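PDB 5WCO: NS2 from Infectious salmon anemia virus, which probably builds the protein layer beneath the viral envelope, as an orthomyxovirus matrix protein that polymerizes with itself and associates with membranes. Local coordinates for residues Ser24-Lys29 against Trp128-Ser133; Pro39-Leu44 against Gly68-Leu73; Glu143-Val148 against His171-Met176. All blocks are in the same frame, centred on the assembly; numbering follows the deposited sequence.

Contacts 1 and 2 share the N-terminal helical part of the chain, and contact 3 lies in the C-terminal helices. The centres of contacts 1 and 2 are about 15 Å apart; contact 2 is nested inside the loop that contact 1 closes, and the two touch where Ser24 OG probably hydrogen-bonds Pro39 O at 2.8 Å. Contact 3 begins beyond residues 128-133. Its centre is about 28 Å from that of contact 1 and about 37 Å from that of contact 2, on the far side of the chain's centre from the latter, with nearest atoms about 14 Å and about 19 Å away. All three contacts are structural packing in an all-helical protein.

Contact 1. Residues Ser24-Lys29 against Trp128-Ser133; sequences SQWIQK and WLKEES
Leu129, which meets Trp26 across the contact, has its backbone O held by Ser133 OG at 2.7 Å. The hydroxyl comes in at a C=O...donor angle of 124° and also accepts from Cys135 N, so one small side chain ties the last turns of helix 115-131 to the chain that leaves it. Cys135 forms a disulfide with Cys33 in another crystal structure of this protein, but not in this one. Serine suits this buried place because it is short enough to turn back on its own backbone. Its CB also lies over one face of the Trp128 ring.

The contact itself is apolar and rests on the benzo end of Trp26. The long, flat indole spans the gap: the first torsion sets CG opposite the backbone N (chi1 -174°), and with chi2 at 90° the six-membered ring is carried across to residues 128-133. It arrives edge on. CH2 lies 4.0 Å from Leu129 CB, and CZ2 is 4.0 Å from Lys130 CB, both methylenes sitting near the ring plane at its rim. Trp26 thus meets the inner carbons of two successive residues of one helical turn. Leucine supplies a branched group that continues into the buried interior, while lysine supplies a greasy first carbon and a chain, bent at chi2 and again at its tip, whose charged end can be carried off toward the surface.

Elsewhere the indole stacks with the His30 ring and makes a cation-pi contact with Arg126. Helix 23-30 lies beside the C-terminal end of helix 115-131, and helix 55-66 borders both, touching Trp26 through Leu64 and Leu129 through Val57.

Contact 2. Residues Pro39-Leu44 against Gly68-Leu73; sequences PKPREL and GGESGL
Pro41, the first residue of helix 41-50, packs on Glu70, which directly follows Gly69, the positive-phi residue of the Schellman motif that closes helix 55-66; a helix start is thereby set against the loop that follows the next helix. Two backbone features frame the site. Lys40 is the N-cap of helix 41-50, and its O receives Leu44 N at 2.9 Å. Proline fits just after the cap, where its missing N-H costs the first turn no hydrogen bond. On the other segment Gly69 has a positive phi of 124°, a conformation open to glycine, which has no CB to meet the preceding carbonyl O.

The apolar contacts come next. The pyrrolidine of Pro41 lies across the Glu70 side chain at about a right angle, CG 3.6 Å from Glu70 CG. Because Glu70 folds at chi2 (-66°), its carboxylate is drawn in beside the ring as well, with OE2 3.7 Å from Pro41 CG. One residue on, the aliphatic part of Arg42 meets Leu73, CG to CD2, at 3.7 Å. Leucine serves here because its isobutyl group also reaches the interior, against Leu65 and Thr66 of helix 55-66, while this same CD2 lies over one face of the Arg42 guanidinium.

The polar contacts depend on length. Arg42 runs extended from CG to NE (chi2 171°), which takes its charged group beyond the helix to the loop. There its salt-bridge partner is Glu76, bound through NH1. The Glu70 carboxylate is near Arg42 but not in contact with its charged group, and would probably add a weaker attraction, its OE1 5.0 Å from Arg42 NE. The guanidinium meets the Gly72 carbonyl obliquely, with Gly72 O 3.5 Å from Arg42 NH1 and 3.7 Å from Arg42 NH2.

Contact 3. Residues Glu143-Val148 against His171-Met176; sequences EKWAMV and HSRMQM
The segments 143-148 and 171-176 run roughly antiparallel, at 151° between their N-to-C directions, with axes 9.6 Å apart at closest approach. Trp145 and Met174 face each other at the nearest backbone point, CA to CA 6.8 Å.

From this point the side chains divide into two layers. In one, Arg173 crosses the Trp145 indole at about a right angle and makes a cation-pi contact over its five-membered ring, CZ lying 4.0 Å from the ring centroid. A bend at chi2 (64°) brings the guanidinium over that face, though its plane stays tilted by 46° from the ring. On the opposite face Lys144 CE lies toward the rim.

This antiparallel pair belongs to the C-terminal group of helices, in which helices 183-198 and 205-215 also border Trp145, through Glu190 and Leu215. Glu190 also takes Arg173 NE in a salt bridge, and Glu142 takes NH2; these two acids probably offset the charge of a buried arginine and fix the turn of its guanidinium.

The second layer is apolar. Met174 curls at chi3 over the small Ala146, whose lone methyl admits the bulky thioether: CE stands 3.8 Å from Ala146 CB, and SD rests 3.7 Å from Ala146 CA.

Contact 1. Residues Ser24-Lys29 against Trp128-Ser133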
ATOM      1  N   SER A  24     -10.725  10.204   0.708  1.00 46.82           N
ATOM      2  CA  SER A  24      -9.697  10.379  -0.308  1.00 45.48           C
ATOM      3  C   SER A  24      -8.313  10.678   0.268  1.00 50.22           C
ATOM      4  O   SER A  24      -7.337   9.987  -0.063  1.00 46.69           O
ATOM      5  CB  SER A  24     -10.068  11.467  -1.311  1.00 49.64           C
ATOM      6  OG  SER A  24     -11.177  11.063  -2.081  1.00 58.28           O
ATOM      7  N   GLN A  25      -8.198  11.694   1.117  1.00 48.85           N
ATOM      8  CA  GLN A  25      -6.867  11.946   1.647  1.00 47.89           C
ATOM      9  C   GLN A  25      -6.452  10.778   2.513  1.00 47.99           C
ATOM     10  O   GLN A  25      -5.288  10.400   2.503  1.00 54.46           O
ATOM     11  CB  GLN A  25      -6.693  13.285   2.378  1.00 49.07           C
ATOM     12  CG  GLN A  25      -5.218  13.516   2.894  1.00 63.76           C
ATOM     13  CD  GLN A  25      -4.049  13.342   1.809  1.00 73.04           C
ATOM     14  OE1 GLN A  25      -4.260  13.477   0.589  1.00 68.08           O
ATOM     15  NE2 GLN A  25      -2.819  13.061   2.290  1.00 68.09           N
ATOM     16  N   TRP A  26      -7.395  10.161   3.216  1.00 47.10           N
ATOM     17  CA  TRP A  26      -7.008   9.061   4.086  1.00 46.49           C
ATOM     18  C   TRP A  26      -6.363   7.949   3.247  1.00 43.80           C
ATOM     19  O   TRP A  26      -5.258   7.471   3.541  1.00 42.24           O
ATOM     20  CB  TRP A  26      -8.190   8.512   4.909  1.00 40.00           C
ATOM     21  CG  TRP A  26      -7.669   7.479   5.878  1.00 41.55           C
ATOM     22  CD1 TRP A  26      -7.235   7.700   7.154  1.00 41.74           C
ATOM     23  CD2 TRP A  26      -7.448   6.076   5.618  1.00 42.01           C
ATOM     24  NE1 TRP A  26      -6.783   6.526   7.711  1.00 42.80           N
ATOM     25  CE2 TRP A  26      -6.901   5.514   6.793  1.00 40.97           C
ATOM     26  CE3 TRP A  26      -7.669   5.246   4.512  1.00 35.01           C
ATOM     27  CZ2 TRP A  26      -6.574   4.170   6.895  1.00 44.11           C
ATOM     28  CZ3 TRP A  26      -7.334   3.931   4.600  1.00 35.13           C
ATOM     29  CH2 TRP A  26      -6.796   3.391   5.783  1.00 48.10           C
ATOM     30  N   ILE A  27      -7.089   7.568   2.200  1.00 45.02           N
ATOM     31  CA  ILE A  27      -6.685   6.567   1.224  1.00 45.49           C
ATOM     32  C   ILE A  27      -5.307   6.852   0.640  1.00 45.38           C
ATOM     33  O   ILE A  27      -4.454   5.955   0.565  1.00 41.97           O
ATOM     34  CB  ILE A  27      -7.732   6.469   0.082  1.00 42.47           C
ATOM     35  CG1 ILE A  27      -9.077   5.954   0.642  1.00 42.68           C
ATOM     36  CG2 ILE A  27      -7.227   5.564  -1.005  1.00 37.96           C
ATOM     37  CD1 ILE A  27     -10.205   5.840  -0.375  1.00 43.70           C
ATOM     38  N   GLN A  28      -5.090   8.110   0.263  1.00 41.77           N
ATOM     39  CA  GLN A  28      -3.850   8.518  -0.384  1.00 44.58           C
ATOM     40  C   GLN A  28      -2.654   8.548   0.576  1.00 48.20           C
ATOM     41  O   GLN A  28      -1.522   8.184   0.203  1.00 42.47           O
ATOM     42  CB  GLN A  28      -4.053   9.838  -1.149  1.00 44.97           C
ATOM     43  CG  GLN A  28      -4.954   9.666  -2.388  1.00 43.97           C
ATOM     44  CD  GLN A  28      -5.048  10.907  -3.289  1.00 50.97           C
ATOM     45  OE1 GLN A  28      -5.409  12.003  -2.836  1.00 52.09           O
ATOM     46  NE2 GLN A  28      -4.749  10.724  -4.578  1.00 47.68           N
ATOM     47  N   LYS A  29      -2.923   8.933   1.821  1.00 47.01           N
ATOM     48  CA  LYS A  29      -1.902   8.982   2.869  1.00 46.36           C
ATOM     49  C   LYS A  29      -1.469   7.574   3.269  1.00 48.69           C
ATOM     50  O   LYS A  29      -0.308   7.340   3.587  1.00 53.04           O
ATOM     51  CB  LYS A  29      -2.449   9.739   4.099  1.00 48.65           C
ATOM     52  CG  LYS A  29      -1.534   9.806   5.302  1.00 45.43           C
ATOM     53  CD  LYS A  29      -0.154  10.337   4.912  1.00 56.33           C
ATOM     54  CE  LYS A  29       0.152  11.674   5.595  1.00 63.99           C
ATOM     55  NZ  LYS A  29       0.506  11.542   7.039  1.00 60.20           N
ATOM     56  N   TRP A 128      -8.756  -2.521   8.222  1.00 49.74           N
ATOM     57  CA  TRP A 128      -8.415  -3.631   7.344  1.00 48.87           C
ATOM     58  C   TRP A 128      -7.480  -3.160   6.226  1.00 56.24           C
ATOM     59  O   TRP A 128      -6.450  -3.787   5.948  1.00 48.79           O
ATOM     60  CB  TRP A 128      -9.681  -4.255   6.755  1.00 47.41           C
ATOM     61  CG  TRP A 128      -9.390  -5.427   5.885  1.00 45.47           C
ATOM     62  CD1 TRP A 128      -9.213  -6.702   6.283  1.00 47.15           C
ATOM     63  CD2 TRP A 128      -9.226  -5.415   4.465  1.00 44.50           C
ATOM     64  NE1 TRP A 128      -8.945  -7.503   5.206  1.00 44.82           N
ATOM     65  CE2 TRP A 128      -8.949  -6.738   4.071  1.00 44.14           C
ATOM     66  CE3 TRP A 128      -9.280  -4.421   3.489  1.00 48.16           C
ATOM     67  CZ2 TRP A 128      -8.743  -7.099   2.741  1.00 45.84           C
ATOM     68  CZ3 TRP A 128      -9.064  -4.770   2.160  1.00 51.30           C
ATOM     69  CH2 TRP A 128      -8.802  -6.101   1.801  1.00 53.11           C
ATOM     70  N   LEU A 129      -7.858  -2.047   5.595  1.00 53.59           N
ATOM     71  CA  LEU A 129      -7.038  -1.417   4.566  1.00 56.78           C
ATOM     72  C   LEU A 129      -5.623  -1.124   5.075  1.00 57.28           C
ATOM     73  O   LEU A 129      -4.639  -1.432   4.406  1.00 61.50           O
ATOM     74  CB  LEU A 129      -7.715  -0.137   4.054  1.00 51.00           C
ATOM     75  CG  LEU A 129      -8.821  -0.410   3.035  1.00 52.13           C
ATOM     76  CD1 LEU A 129      -9.586   0.853   2.670  1.00 48.24           C
ATOM     77  CD2 LEU A 129      -8.259  -1.100   1.779  1.00 47.30           C
ATOM     78  N   LYS A 130      -5.538  -0.564   6.281  1.00 58.98           N
ATOM     79  CA  LYS A 130      -4.275  -0.084   6.840  1.00 57.98           C
ATOM     80  C   LYS A 130      -3.328  -1.188   7.312  1.00 64.40           C
ATOM     81  O   LYS A 130      -2.113  -1.004   7.288  1.00 68.38           O
ATOM     82  CB  LYS A 130      -4.541   0.879   7.996  1.00 56.72           C
ATOM     83  CG  LYS A 130      -3.319   1.628   8.473  1.00 58.76           C
ATOM     84  CD  LYS A 130      -3.366   1.855   9.963  1.00 66.64           C
ATOM     85  CE  LYS A 130      -2.472   3.005  10.376  1.00 62.34           C
ATOM     86  NZ  LYS A 130      -3.109   4.318  10.063  1.00 61.66           N
ATOM     87  N   GLU A 131      -3.858  -2.336   7.729  1.00 67.86           N
ATOM     88  CA  GLU A 131      -2.990  -3.320   8.384  1.00 69.09           C
ATOM     89  C   GLU A 131      -3.109  -4.795   7.980  1.00 66.26           C
ATOM     90  O   GLU A 131      -2.510  -5.648   8.621  1.00 77.20           O
ATOM     91  CB  GLU A 131      -3.046  -3.140   9.918  1.00 76.35           C
ATOM     92  CG  GLU A 131      -1.937  -2.183  10.433  1.00 82.25           C
ATOM     93  CD  GLU A 131      -2.272  -1.468  11.739  1.00 90.27           C
ATOM     94  OE1 GLU A 131      -2.946  -2.071  12.603  1.00 96.70           O
ATOM     95  OE2 GLU A 131      -1.840  -0.299  11.899  1.00 86.37           O
ATOM     96  N   GLU A 132      -3.844  -5.089   6.910  1.00 65.94           N
ATOM     97  CA  GLU A 132      -4.082  -6.477   6.498  1.00 64.26           C
ATOM     98  C   GLU A 132      -4.288  -6.662   4.992  1.00 67.48           C
ATOM     99  O   GLU A 132      -4.332  -7.792   4.503  1.00 71.67           O
ATOM    100  CB  GLU A 132      -5.281  -7.077   7.260  1.00 67.05           C
ATOM    101  CG  GLU A 132      -4.924  -7.872   8.536  1.00 74.83           C
ATOM    102  CD  GLU A 132      -4.410  -9.283   8.247  1.00 82.11           C
ATOM    103  OE1 GLU A 132      -4.324  -9.660   7.052  1.00 82.80           O
ATOM    104  OE2 GLU A 132      -4.098 -10.018   9.217  1.00 84.10           O
ATOM    105  N   SER A 133      -4.417  -5.564   4.255  1.00 65.62           N
ATOM    106  CA  SER A 133      -4.713  -5.649   2.826  1.00 67.68           C
ATOM    107  C   SER A 133      -3.430  -5.764   2.004  1.00 72.62           C
ATOM    108  O   SER A 133      -3.476  -6.084   0.810  1.00 70.75           O
ATOM    109  CB  SER A 133      -5.490  -4.424   2.359  1.00 65.01           C
ATOM    110  OG  SER A 133      -4.668  -3.265   2.398  1.00 71.22           O
TER

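Contact 2. Residues Pro39-Leu44 against Gly68-Leu73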
ATOM      1  N   PRO A  39      -7.553  12.787  -6.960  1.00 56.07           N
ATOM      2  CA  PRO A  39      -8.106  12.624  -5.608  1.00 56.30           C
ATOM      3  C   PRO A  39      -9.624  12.413  -5.533  1.00 55.94           C
ATOM      4  O   PRO A  39     -10.136  12.160  -4.443  1.00 56.54           O
ATOM      5  CB  PRO A  39      -7.767  13.958  -4.939  1.00 49.27           C
ATOM      6  CG  PRO A  39      -7.783  14.922  -6.045  1.00 53.36           C
ATOM      7  CD  PRO A  39      -7.156  14.181  -7.208  1.00 60.50           C
ATOM      8  N   LYS A  40     -10.339  12.526  -6.643  1.00 56.39           N
ATOM      9  CA  LYS A  40     -11.792  12.370  -6.570  1.00 58.95           C
ATOM     10  C   LYS A  40     -12.178  10.905  -6.410  1.00 58.52           C
ATOM     11  O   LYS A  40     -11.487  10.007  -6.942  1.00 53.41           O
ATOM     12  CB  LYS A  40     -12.503  13.014  -7.771  1.00 60.71           C
ATOM     13  CG  LYS A  40     -12.926  14.456  -7.527  1.00 59.05           C
ATOM     14  CD  LYS A  40     -13.415  15.104  -8.827  1.00 69.43           C
ATOM     15  CE  LYS A  40     -12.277  15.301  -9.835  1.00 82.33           C
ATOM     16  NZ  LYS A  40     -12.719  15.853 -11.160  1.00 92.32           N
ATOM     17  N   PRO A  41     -13.271  10.662  -5.653  1.00 57.83           N
ATOM     18  CA  PRO A  41     -13.774   9.330  -5.279  1.00 51.29           C
ATOM     19  C   PRO A  41     -13.862   8.330  -6.433  1.00 52.54           C
ATOM     20  O   PRO A  41     -13.267   7.239  -6.317  1.00 52.75           O
ATOM     21  CB  PRO A  41     -15.149   9.641  -4.692  1.00 55.83           C
ATOM     22  CG  PRO A  41     -14.933  10.984  -4.012  1.00 55.01           C
ATOM     23  CD  PRO A  41     -13.974  11.736  -4.920  1.00 50.18           C
ATOM     24  N   ARG A  42     -14.556   8.688  -7.515  1.00 54.53           N
ATOM     25  CA  ARG A  42     -14.660   7.800  -8.687  1.00 55.40           C
ATOM     26  C   ARG A  42     -13.320   7.612  -9.389  1.00 55.20           C
ATOM     27  O   ARG A  42     -13.035   6.533  -9.930  1.00 57.87           O
ATOM     28  CB  ARG A  42     -15.706   8.302  -9.698  1.00 60.70           C
ATOM     29  CG  ARG A  42     -17.120   8.438  -9.142  1.00 64.19           C
ATOM     30  CD  ARG A  42     -18.073   9.146 -10.095  1.00 58.35           C
ATOM     31  NE  ARG A  42     -19.382   9.361  -9.462  1.00 74.38           N
ATOM     32  CZ  ARG A  42     -20.382   8.482  -9.479  1.00 74.79           C
ATOM     33  NH1 ARG A  42     -20.233   7.315 -10.106  1.00 76.61           N
ATOM     34  NH2 ARG A  42     -21.528   8.766  -8.870  1.00 67.82           N
ATOM     35  N   GLU A  43     -12.497   8.657  -9.398  1.00 55.99           N
ATOM     36  CA  GLU A  43     -11.205   8.568 -10.088  1.00 58.56           C
ATOM     37  C   GLU A  43     -10.294   7.573  -9.392  1.00 56.23           C
ATOM     38  O   GLU A  43      -9.652   6.741 -10.050  1.00 54.20           O
ATOM     39  CB  GLU A  43     -10.542   9.939 -10.244  1.00 60.52           C
ATOM     40  CG  GLU A  43     -11.165  10.775 -11.353  1.00 65.73           C
ATOM     41  CD  GLU A  43     -11.223  10.029 -12.696  1.00 70.59           C
ATOM     42  OE1 GLU A  43     -10.250   9.301 -13.045  1.00 72.74           O
ATOM     43  OE2 GLU A  43     -12.244  10.174 -13.406  1.00 65.67           O
ATOM     44  N   LEU A  44     -10.271   7.644  -8.060  1.00 51.81           N
ATOM     45  CA  LEU A  44      -9.594   6.631  -7.260  1.00 46.94           C
ATOM     46  C   LEU A  44     -10.069   5.230  -7.627  1.00 47.56           C
ATOM     47  O   LEU A  44      -9.254   4.330  -7.771  1.00 45.60           O
ATOM     48  CB  LEU A  44      -9.849   6.867  -5.786  1.00 40.77           C
ATOM     49  CG  LEU A  44      -9.314   8.170  -5.254  1.00 45.54           C
ATOM     50  CD1 LEU A  44      -9.865   8.427  -3.848  1.00 47.16           C
ATOM     51  CD2 LEU A  44      -7.812   8.089  -5.256  1.00 43.91           C
ATOM     52  N   GLY A  68     -18.450   7.481   3.724  1.00 47.40           N
ATOM     53  CA  GLY A  68     -17.996   8.840   3.958  1.00 42.22           C
ATOM     54  C   GLY A  68     -18.842   9.926   3.305  1.00 52.12           C
ATOM     55  O   GLY A  68     -18.593  11.122   3.510  1.00 60.47           O
ATOM     56  N   GLY A  69     -19.837   9.539   2.512  1.00 44.70           N
ATOM     57  CA  GLY A  69     -20.700  10.528   1.907  1.00 50.42           C
ATOM     58  C   GLY A  69     -20.816  10.517   0.395  1.00 63.14           C
ATOM     59  O   GLY A  69     -21.441  11.414  -0.178  1.00 75.41           O
ATOM     60  N   GLU A  70     -20.225   9.523  -0.262  1.00 55.66           N
ATOM     61  CA  GLU A  70     -20.388   9.379  -1.703  1.00 58.87           C
ATOM     62  C   GLU A  70     -21.521   8.406  -2.007  1.00 64.18           C
ATOM     63  O   GLU A  70     -21.630   7.361  -1.355  1.00 60.93           O
ATOM     64  CB  GLU A  70     -19.091   8.908  -2.356  1.00 60.92           C
ATOM     65  CG  GLU A  70     -18.154  10.035  -2.643  1.00 66.30           C
ATOM     66  CD  GLU A  70     -18.696  10.976  -3.700  1.00 74.17           C
ATOM     67  OE1 GLU A  70     -19.436  10.500  -4.599  1.00 76.47           O
ATOM     68  OE2 GLU A  70     -18.375  12.188  -3.634  1.00 74.61           O
ATOM     69  N   SER A  71     -22.333   8.725  -3.018  1.00 61.45           N
ATOM     70  CA  SER A  71     -23.656   8.118  -3.133  1.00 68.67           C
ATOM     71  C   SER A  71     -23.945   7.117  -4.265  1.00 73.85           C
ATOM     72  O   SER A  71     -24.974   6.435  -4.226  1.00 85.82           O
ATOM     73  CB  SER A  71     -24.696   9.227  -3.157  1.00 70.88           C
ATOM     74  OG  SER A  71     -24.024  10.471  -3.208  1.00 84.17           O
ATOM     75  N   GLY A  72     -23.083   7.010  -5.266  1.00 61.34           N
ATOM     76  CA  GLY A  72     -23.399   6.108  -6.359  1.00 61.65           C
ATOM     77  C   GLY A  72     -22.206   5.388  -6.950  1.00 71.30           C
ATOM     78  O   GLY A  72     -22.137   5.179  -8.162  1.00 73.03           O
ATOM     79  N   LEU A  73     -21.266   4.989  -6.098  1.00 63.55           N
ATOM     80  CA  LEU A  73     -20.051   4.344  -6.576  1.00 58.18           C
ATOM     81  C   LEU A  73     -20.302   2.917  -7.088  1.00 63.14           C
ATOM     82  O   LEU A  73     -19.404   2.271  -7.649  1.00 60.23           O
ATOM     83  CB  LEU A  73     -18.992   4.349  -5.475  1.00 56.33           C
ATOM     84  CG  LEU A  73     -18.710   5.747  -4.946  1.00 58.34           C
ATOM     85  CD1 LEU A  73     -17.608   5.699  -3.926  1.00 57.12           C
ATOM     86  CD2 LEU A  73     -18.324   6.643  -6.099  1.00 64.93           C
TER

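Contact 3. Residues Glu143-Val148 against His171-Met176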
ATOM      1  N   GLU A 143      12.239  -1.621  -8.735  1.00 64.69           N
ATOM      2  CA  GLU A 143      12.167  -0.152  -8.737  1.00 67.56           C
ATOM      3  C   GLU A 143      12.617   0.475  -7.414  1.00 67.03           C
ATOM      4  O   GLU A 143      13.177   1.580  -7.403  1.00 67.80           O
ATOM      5  CB  GLU A 143      10.758   0.340  -9.088  1.00 60.27           C
ATOM      6  CG  GLU A 143      10.355   0.139 -10.550  1.00 63.40           C
ATOM      7  CD  GLU A 143       9.984  -1.311 -10.880  1.00 71.73           C
ATOM      8  OE1 GLU A 143       9.489  -2.034  -9.978  1.00 75.50           O
ATOM      9  OE2 GLU A 143      10.184  -1.730 -12.045  1.00 78.79           O
ATOM     10  N   LYS A 144      12.391  -0.245  -6.314  1.00 62.77           N
ATOM     11  CA  LYS A 144      12.785   0.217  -4.984  1.00 67.57           C
ATOM     12  C   LYS A 144      14.285   0.421  -4.864  1.00 63.88           C
ATOM     13  O   LYS A 144      14.736   1.504  -4.492  1.00 66.95           O
ATOM     14  CB  LYS A 144      12.299  -0.738  -3.875  1.00 70.41           C
ATOM     15  CG  LYS A 144      13.085  -0.569  -2.558  1.00 72.95           C
ATOM     16  CD  LYS A 144      12.332  -1.051  -1.332  1.00 72.81           C
ATOM     17  CE  LYS A 144      12.937  -2.311  -0.797  1.00 71.98           C
ATOM     18  NZ  LYS A 144      12.808  -3.376  -1.826  1.00 76.64           N
ATOM     19  N   TRP A 145      15.048  -0.618  -5.186  1.00 64.90           N
ATOM     20  CA  TRP A 145      16.500  -0.589  -5.031  1.00 66.51           C
ATOM     21  C   TRP A 145      17.194   0.347  -6.004  1.00 64.97           C
ATOM     22  O   TRP A 145      18.227   0.913  -5.672  1.00 61.20           O
ATOM     23  CB  TRP A 145      17.074  -1.999  -5.136  1.00 65.15           C
ATOM     24  CG  TRP A 145      16.433  -2.898  -4.148  1.00 64.25           C
ATOM     25  CD1 TRP A 145      15.477  -3.846  -4.399  1.00 63.72           C
ATOM     26  CD2 TRP A 145      16.657  -2.916  -2.726  1.00 67.04           C
ATOM     27  NE1 TRP A 145      15.104  -4.460  -3.222  1.00 70.76           N
ATOM     28  CE2 TRP A 145      15.813  -3.907  -2.178  1.00 72.12           C
ATOM     29  CE3 TRP A 145      17.491  -2.189  -1.864  1.00 63.34           C
ATOM     30  CZ2 TRP A 145      15.775  -4.188  -0.804  1.00 60.67           C
ATOM     31  CZ3 TRP A 145      17.458  -2.477  -0.510  1.00 59.77           C
ATOM     32  CH2 TRP A 145      16.607  -3.464   0.007  1.00 59.51           C
ATOM     33  N   ALA A 146      16.633   0.518  -7.200  1.00 69.64           N
ATOM     34  CA  ALA A 146      17.213   1.464  -8.153  1.00 67.25           C
ATOM     35  C   ALA A 146      16.943   2.878  -7.687  1.00 67.75           C
ATOM     36  O   ALA A 146      17.720   3.786  -7.968  1.00 69.14           O
ATOM     37  CB  ALA A 146      16.662   1.254  -9.546  1.00 60.89           C
ATOM     38  N   MET A 147      15.840   3.057  -6.966  1.00 68.36           N
ATOM     39  CA  MET A 147      15.434   4.382  -6.516  1.00 66.20           C
ATOM     40  C   MET A 147      16.320   4.864  -5.381  1.00 71.35           C
ATOM     41  O   MET A 147      16.772   6.020  -5.357  1.00 70.87           O
ATOM     42  CB  MET A 147      13.979   4.362  -6.072  1.00 61.03           C
ATOM     43  CG  MET A 147      13.529   5.645  -5.403  1.00 72.06           C
ATOM     44  SD  MET A 147      11.875   5.449  -4.711  1.00 84.85           S
ATOM     45  CE  MET A 147      11.015   4.713  -6.133  1.00 71.74           C
ATOM     46  N   VAL A 148      16.566   3.958  -4.441  1.00 71.66           N
ATOM     47  CA  VAL A 148      17.409   4.239  -3.292  1.00 68.14           C
ATOM     48  C   VAL A 148      18.872   4.327  -3.730  1.00 71.64           C
ATOM     49  O   VAL A 148      19.679   5.034  -3.118  1.00 75.31           O
ATOM     50  CB  VAL A 148      17.194   3.182  -2.203  1.00 67.25           C
ATOM     51  CG1 VAL A 148      18.120   3.423  -1.032  1.00 66.42           C
ATOM     52  CG2 VAL A 148      15.729   3.204  -1.742  1.00 68.05           C
ATOM     53  N   HIS A 171      24.594  -1.110  -5.687  1.00 64.10           N
ATOM     54  CA  HIS A 171      24.888  -1.459  -7.071  1.00 60.79           C
ATOM     55  C   HIS A 171      24.979  -2.983  -7.249  1.00 61.10           C
ATOM     56  O   HIS A 171      24.511  -3.521  -8.261  1.00 62.01           O
ATOM     57  CB  HIS A 171      26.161  -0.748  -7.577  1.00 60.16           C
ATOM     58  CG  HIS A 171      26.667  -1.279  -8.885  1.00 59.30           C
ATOM     59  ND1 HIS A 171      26.272  -0.765 -10.099  1.00 62.23           N
ATOM     60  CD2 HIS A 171      27.508  -2.306  -9.163  1.00 60.44           C
ATOM     61  CE1 HIS A 171      26.857  -1.443 -11.075  1.00 56.71           C
ATOM     62  NE2 HIS A 171      27.606  -2.386 -10.534  1.00 60.39           N
ATOM     63  N   SER A 172      25.584  -3.674  -6.280  1.00 59.02           N
ATOM     64  CA  SER A 172      25.754  -5.131  -6.371  1.00 61.71           C
ATOM     65  C   SER A 172      24.401  -5.855  -6.257  1.00 62.08           C
ATOM     66  O   SER A 172      24.168  -6.877  -6.910  1.00 55.78           O
ATOM     67  CB  SER A 172      26.739  -5.640  -5.311  1.00 60.27           C
ATOM     68  N   ARG A 173      23.517  -5.294  -5.431  1.00 60.91           N
ATOM     69  CA  ARG A 173      22.144  -5.772  -5.278  1.00 56.81           C
ATOM     70  C   ARG A 173      21.376  -5.739  -6.604  1.00 62.35           C
ATOM     71  O   ARG A 173      20.721  -6.720  -6.977  1.00 59.20           O
ATOM     72  CB  ARG A 173      21.419  -4.933  -4.222  1.00 56.51           C
ATOM     73  CG  ARG A 173      19.917  -5.126  -4.193  1.00 62.13           C
ATOM     74  CD  ARG A 173      19.500  -6.540  -3.798  1.00 57.23           C
ATOM     75  NE  ARG A 173      18.049  -6.668  -3.820  1.00 60.89           N
ATOM     76  CZ  ARG A 173      17.334  -6.946  -4.909  1.00 63.04           C
ATOM     77  NH1 ARG A 173      17.948  -7.145  -6.071  1.00 58.00           N
ATOM     78  NH2 ARG A 173      16.001  -7.025  -4.836  1.00 58.61           N
ATOM     79  N   MET A 174      21.465  -4.620  -7.323  1.00 57.22           N
ATOM     80  CA  MET A 174      20.778  -4.510  -8.601  1.00 54.70           C
ATOM     81  C   MET A 174      21.459  -5.439  -9.585  1.00 58.15           C
ATOM     82  O   MET A 174      20.816  -6.108 -10.394  1.00 61.70           O
ATOM     83  CB  MET A 174      20.815  -3.081  -9.128  1.00 53.52           C
ATOM     84  CG  MET A 174      20.162  -2.054  -8.221  1.00 60.28           C
ATOM     85  SD  MET A 174      20.351  -0.414  -8.938  1.00 75.19           S
ATOM     86  CE  MET A 174      19.737  -0.727 -10.597  1.00 61.57           C
ATOM     87  N   GLN A 175      22.777  -5.489  -9.491  1.00 56.54           N
ATOM     88  CA  GLN A 175      23.569  -6.346 -10.356  1.00 59.95           C
ATOM     89  C   GLN A 175      23.230  -7.826 -10.119  1.00 60.18           C
ATOM     90  O   GLN A 175      23.042  -8.594 -11.077  1.00 58.71           O
ATOM     91  CB  GLN A 175      25.064  -6.065 -10.127  1.00 57.37           C
ATOM     92  CG  GLN A 175      25.969  -6.540 -11.238  1.00 61.73           C
ATOM     93  CD  GLN A 175      26.209  -5.480 -12.305  1.00 64.27           C
ATOM     94  OE1 GLN A 175      25.694  -4.360 -12.216  1.00 53.01           O
ATOM     95  NE2 GLN A 175      27.009  -5.831 -13.322  1.00 64.84           N
ATOM     96  N   MET A 176      23.131  -8.220  -8.844  1.00 58.24           N
ATOM     97  CA  MET A 176      22.922  -9.627  -8.481  1.00 54.76           C
ATOM     98  C   MET A 176      21.625 -10.192  -9.039  1.00 51.70           C
ATOM     99  O   MET A 176      21.571 -11.340  -9.473  1.00 50.67           O
ATOM    100  CB  MET A 176      22.960  -9.815  -6.962  1.00 58.29           C
ATOM    101  CG  MET A 176      24.364  -9.931  -6.349  1.00 59.36           C
ATOM    102  SD  MET A 176      24.274 -10.232  -4.558  1.00 71.19           S
ATOM    103  CE  MET A 176      26.008 -10.027  -4.081  1.00 77.28           C
TER